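Local coordinates for Iron(III) ABC transporter, periplasmic iron-compound-binding protein (Vibrio cholerae, PDB 3TEF) that probably binds iron-loaded catecholate siderophores in the periplasm and hands them to an ABC transporter for iron uptake, at residues D158-S164 and P213-V219; R177-V181 and W260-I264. All coordinates share one frame; numbering follows the deposited sequence.

Interaction 1: D158-S164 and P213-V219; sequences DAMLVMS and PKTLLVV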
# COMPACT_ATOMS: atom_id res chain seq x y z
N ASP A 158 -15.76 9.11 13.59
CA ASP A 158 -14.50 8.44 13.89
C ASP A 158 -14.44 7.06 13.25
O ASP A 158 -15.46 6.45 12.92
CB ASP A 158 -14.33 8.32 15.41
CG ASP A 158 -15.44 7.52 16.07
OD1 ASP A 158 -16.58 8.04 16.16
OD2 ASP A 158 -15.20 6.37 16.50
N ALA A 159 -13.22 6.57 13.06
CA ALA A 159 -13.03 5.21 12.59
C ALA A 159 -11.90 4.57 13.36
O ALA A 159 -10.93 5.25 13.75
CB ALA A 159 -12.72 5.19 11.10
N MET A 160 -12.03 3.28 13.59
CA MET A 160 -10.97 2.50 14.19
C MET A 160 -10.47 1.55 13.12
O MET A 160 -11.27 0.89 12.46
CB MET A 160 -11.50 1.71 15.39
CG MET A 160 -10.46 0.87 16.09
SD MET A 160 -11.13 -0.07 17.47
CE MET A 160 -11.51 1.26 18.61
N LEU A 161 -9.16 1.51 12.93
CA LEU A 161 -8.55 0.62 11.96
C LEU A 161 -7.98 -0.55 12.74
O LEU A 161 -7.16 -0.36 13.61
CB LEU A 161 -7.44 1.34 11.19
CG LEU A 161 -6.77 0.70 9.97
CD1 LEU A 161 -5.99 -0.58 10.33
CD2 LEU A 161 -7.76 0.41 8.85
N VAL A 162 -8.45 -1.76 12.43
CA VAL A 162 -8.00 -2.95 13.13
C VAL A 162 -7.42 -3.93 12.13
O VAL A 162 -8.05 -4.23 11.12
CB VAL A 162 -9.14 -3.63 13.90
CG1 VAL A 162 -8.64 -4.90 14.61
CG2 VAL A 162 -9.74 -2.67 14.91
N MET A 163 -6.23 -4.45 12.43
CA MET A 163 -5.66 -5.52 11.62
C MET A 163 -5.74 -6.80 12.42
O MET A 163 -5.57 -6.79 13.63
CB MET A 163 -4.21 -5.21 11.26
CG MET A 163 -3.57 -6.32 10.45
SD MET A 163 -2.01 -5.79 9.75
CE MET A 163 -2.42 -5.79 8.03
N SER A 164 -6.03 -7.91 11.74
CA SER A 164 -6.07 -9.22 12.37
C SER A 164 -5.04 -10.13 11.71
O SER A 164 -4.98 -10.24 10.48
CB SER A 164 -7.46 -9.84 12.27
OG SER A 164 -7.49 -11.18 12.73
N PRO A 213 -16.26 2.14 18.30
CA PRO A 213 -16.07 3.00 17.12
C PRO A 213 -17.36 3.12 16.31
O PRO A 213 -18.15 2.18 16.27
CB PRO A 213 -15.01 2.25 16.31
CG PRO A 213 -15.21 0.81 16.69
CD PRO A 213 -15.58 0.83 18.15
N LYS A 214 -17.56 4.27 15.66
CA LYS A 214 -18.71 4.46 14.78
C LYS A 214 -18.50 3.72 13.46
O LYS A 214 -19.44 3.23 12.84
CB LYS A 214 -18.94 5.95 14.52
CG LYS A 214 -20.17 6.53 15.21
CD LYS A 214 -19.86 7.04 16.61
CE LYS A 214 -19.63 5.90 17.60
NZ LYS A 214 -19.06 6.40 18.90
N THR A 215 -17.24 3.66 13.04
CA THR A 215 -16.87 2.94 11.83
C THR A 215 -15.69 2.05 12.16
O THR A 215 -14.75 2.47 12.85
CB THR A 215 -16.46 3.90 10.71
OG1 THR A 215 -17.60 4.67 10.30
CG2 THR A 215 -15.92 3.13 9.51
N LEU A 216 -15.74 0.81 11.67
CA LEU A 216 -14.70 -0.16 11.96
C LEU A 216 -14.12 -0.69 10.64
O LEU A 216 -14.83 -1.31 9.85
CB LEU A 216 -15.27 -1.29 12.81
CG LEU A 216 -14.37 -2.38 13.39
CD1 LEU A 216 -13.20 -1.80 14.17
CD2 LEU A 216 -15.21 -3.29 14.27
N LEU A 217 -12.84 -0.41 10.41
CA LEU A 217 -12.18 -0.84 9.18
C LEU A 217 -11.24 -1.99 9.52
O LEU A 217 -10.34 -1.85 10.35
CB LEU A 217 -11.38 0.30 8.58
CG LEU A 217 -12.19 1.59 8.43
CD1 LEU A 217 -11.32 2.78 8.03
CD2 LEU A 217 -13.30 1.38 7.42
N VAL A 218 -11.45 -3.14 8.89
CA VAL A 218 -10.74 -4.34 9.27
C VAL A 218 -9.84 -4.82 8.14
O VAL A 218 -10.27 -4.92 6.99
CB VAL A 218 -11.75 -5.46 9.60
CG1 VAL A 218 -11.02 -6.76 9.94
CG2 VAL A 218 -12.66 -5.02 10.74
N VAL A 219 -8.59 -5.11 8.49
CA VAL A 219 -7.61 -5.65 7.54
C VAL A 219 -7.26 -7.08 7.94
O VAL A 219 -6.66 -7.32 9.00
CB VAL A 219 -6.31 -4.78 7.53
CG1 VAL A 219 -5.27 -5.35 6.56
CG2 VAL A 219 -6.63 -3.31 7.17

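Interaction 2: R177-V181 and W260-I264; sequences RFSSV and WYIAI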
# COMPACT_ATOMS: atom_id res chain seq x y z
N ARG A 177 1.08 3.48 8.68
CA ARG A 177 0.99 3.07 7.29
C ARG A 177 -0.43 3.24 6.76
O ARG A 177 -0.64 3.27 5.56
CB ARG A 177 1.42 1.61 7.16
CG ARG A 177 0.57 0.63 7.97
CD ARG A 177 1.25 -0.73 8.05
NE ARG A 177 1.42 -1.33 6.73
CZ ARG A 177 2.36 -2.21 6.42
NH1 ARG A 177 3.25 -2.60 7.34
NH2 ARG A 177 2.43 -2.71 5.19
N PHE A 178 -1.41 3.35 7.66
CA PHE A 178 -2.81 3.55 7.24
C PHE A 178 -3.24 5.00 7.41
O PHE A 178 -4.42 5.29 7.64
CB PHE A 178 -3.76 2.59 7.97
CG PHE A 178 -3.42 1.15 7.77
CD1 PHE A 178 -3.61 0.55 6.53
CD2 PHE A 178 -2.90 0.39 8.81
CE1 PHE A 178 -3.28 -0.79 6.34
CE2 PHE A 178 -2.58 -0.95 8.63
CZ PHE A 178 -2.77 -1.54 7.39
N SER A 179 -2.29 5.92 7.29
CA SER A 179 -2.57 7.35 7.42
C SER A 179 -3.71 7.81 6.50
O SER A 179 -4.46 8.73 6.84
CB SER A 179 -1.31 8.17 7.15
OG SER A 179 -0.90 8.10 5.79
N SER A 180 -3.86 7.16 5.34
CA SER A 180 -4.89 7.52 4.36
C SER A 180 -6.27 7.67 4.99
O SER A 180 -7.03 8.59 4.66
CB SER A 180 -4.95 6.46 3.27
OG SER A 180 -5.16 5.20 3.88
N VAL A 181 -6.61 6.75 5.89
CA VAL A 181 -7.91 6.73 6.54
C VAL A 181 -8.24 8.08 7.18
O VAL A 181 -9.38 8.56 7.09
CB VAL A 181 -7.99 5.63 7.61
CG1 VAL A 181 -9.31 5.71 8.37
CG2 VAL A 181 -7.84 4.24 6.97
N TRP A 260 -4.50 -2.25 0.51
CA TRP A 260 -4.16 -1.41 1.66
C TRP A 260 -2.84 -1.78 2.34
O TRP A 260 -2.19 -0.92 2.94
CB TRP A 260 -5.28 -1.46 2.72
CG TRP A 260 -6.56 -0.79 2.29
CD1 TRP A 260 -7.53 -1.31 1.48
CD2 TRP A 260 -7.03 0.52 2.68
NE1 TRP A 260 -8.55 -0.41 1.32
CE2 TRP A 260 -8.27 0.72 2.05
CE3 TRP A 260 -6.50 1.54 3.48
CZ2 TRP A 260 -9.01 1.89 2.20
CZ3 TRP A 260 -7.23 2.70 3.63
CH2 TRP A 260 -8.47 2.87 3.00
N TYR A 261 -2.46 -3.04 2.25
CA TYR A 261 -1.36 -3.56 3.06
C TYR A 261 -0.16 -4.01 2.21
O TYR A 261 0.99 -3.76 2.56
CB TYR A 261 -1.89 -4.69 3.94
CG TYR A 261 -0.84 -5.29 4.86
CD1 TYR A 261 -0.35 -4.58 5.95
CD2 TYR A 261 -0.34 -6.56 4.63
CE1 TYR A 261 0.62 -5.13 6.79
CE2 TYR A 261 0.62 -7.13 5.47
CZ TYR A 261 1.09 -6.40 6.54
OH TYR A 261 2.04 -6.96 7.36
N ILE A 262 -0.45 -4.68 1.10
CA ILE A 262 0.60 -5.26 0.26
C ILE A 262 1.10 -4.31 -0.84
O ILE A 262 2.30 -4.03 -0.93
CB ILE A 262 0.14 -6.58 -0.41
CG1 ILE A 262 -0.22 -7.64 0.65
CG2 ILE A 262 1.21 -7.10 -1.38
CD1 ILE A 262 0.94 -8.11 1.48
N ALA A 263 0.18 -3.82 -1.66
CA ALA A 263 0.53 -3.13 -2.89
C ALA A 263 0.61 -1.64 -2.63
O ALA A 263 -0.10 -0.83 -3.25
CB ALA A 263 -0.50 -3.44 -3.99
N ILE A 264 1.48 -1.28 -1.71
CA ILE A 264 1.56 0.10 -1.23
C ILE A 264 1.80 1.10 -2.35
O ILE A 264 2.76 0.99 -3.12
CB ILE A 264 2.66 0.21 -0.17
CG1 ILE A 264 2.30 -0.64 1.05
CG2 ILE A 264 2.91 1.67 0.19
CD1 ILE A 264 3.48 -0.91 1.99
O HOH W 1 0.22 -0.50 4.31

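Interaction 1: D158-S164 and P213-V219
K214 curls its side chain around the carboxylate of D158 where two neighbouring parallel strands begin to pair. Its CB lies 3.6 Å from D158 OD1, CG passes a little farther off, and CD closes to 3.5 Å of the same oxygen. CE and NZ then bend round it, and NZ stops 4.0 Å from OD1, too far for a salt bridge; the ammonium bonds instead to the carbonyl of N212. The other carboxylate oxygen, D158 OD2, accepts the backbone N of K214 at 3.3 Å. That bond is nearly straight (165°), although the donor stands 41° out of the carboxylate plane, and the same oxygen also bonds T190 OG1. D158 reaches both partners because its CG sits between the backbone N and the carbonyl carbon (chi1 60°).

Beyond this end the strands are zipped by backbone bonds. M160 and V162 each use both N and O, bonding T215 and L217 in the first case and L217 and V219 in the second, and S164 N adds a bond to V219 O. On one face M160 CB rests 3.7 Å from P213 CB, while L216 CD1 reaches across to V162 CG2 at 3.6 Å; helix 205-211 covers M160 and L216 there. On the other, L161 CD2 meets L217 CB at 3.6 Å, the two side chains crossing at about a right angle. These two parallel strands pair inside the mixed sheet of what is probably the C-terminal lobe, as in two-lobed solute-binding proteins of the family.

Interaction 2: R177-V181 and W260-I264
The turn leading into helix 180-184 meets the C-terminal end of helix 257-262 close to the centre of the folded chain, in a region that probably borders the cleft between the two lobes, and R177 and Y261 carry much of the contact. Extended at chi2 and bent at chi3 (-62°), the arginine chain places its guanidinium so that Y261 CE1 lies over the centre of one face, 3.4 Å from R177 CZ, with the guanidinium and ring planes 28° apart. R177 NH2 also makes a weak, bent hydrogen bond to Y261 O at 3.2 Å, while R88 bonds that carbonyl as well and forms a cation-pi contact with the ring. A water in the guanidinium plane accepts from R177 NE and donates to W260 O, both at 2.8 Å, tying the arginine to the helix end. Arginines gathered here would suit the anionic ferric catecholate complex.

Deeper in, F178 CE1 approaches W260 O at 3.6 Å, and R177 CG lies over one face of the phenylalanine ring. The indole reaches the other segment through W260 CZ3, which meets S180 OG at 3.3 Å and V181 CG2 at 3.7 Å. W260 NE1 is held by D276, and Y261 OH by R221. Helix 267-279 packs M273 and M277 against the indole, whereas F178 and Y261 lean on L161 and M163 of strand 158-165.

How the interactions relate
Interaction 1 is almost wholly buried and lies within one sheet, where regular backbone bonds set the spacing and aliphatic groups fill both faces; its charged pair appears only at the end where the strands begin to pair. Interaction 2 lies nearer the centre of the chain and is only partly buried, joining a turn to a helix end through aromatic rings, a guanidinium and a bridging water. The two touch directly: L161 CD1 packs on F178 CD2 and L217 CD1 on V181 CG1, both at 3.6 Å. The strand-pair face carrying L161 and L217 thus packs on F178 and V181, and beyond them the chemistry turns to interaction 2's guanidinium, carbonyls and water.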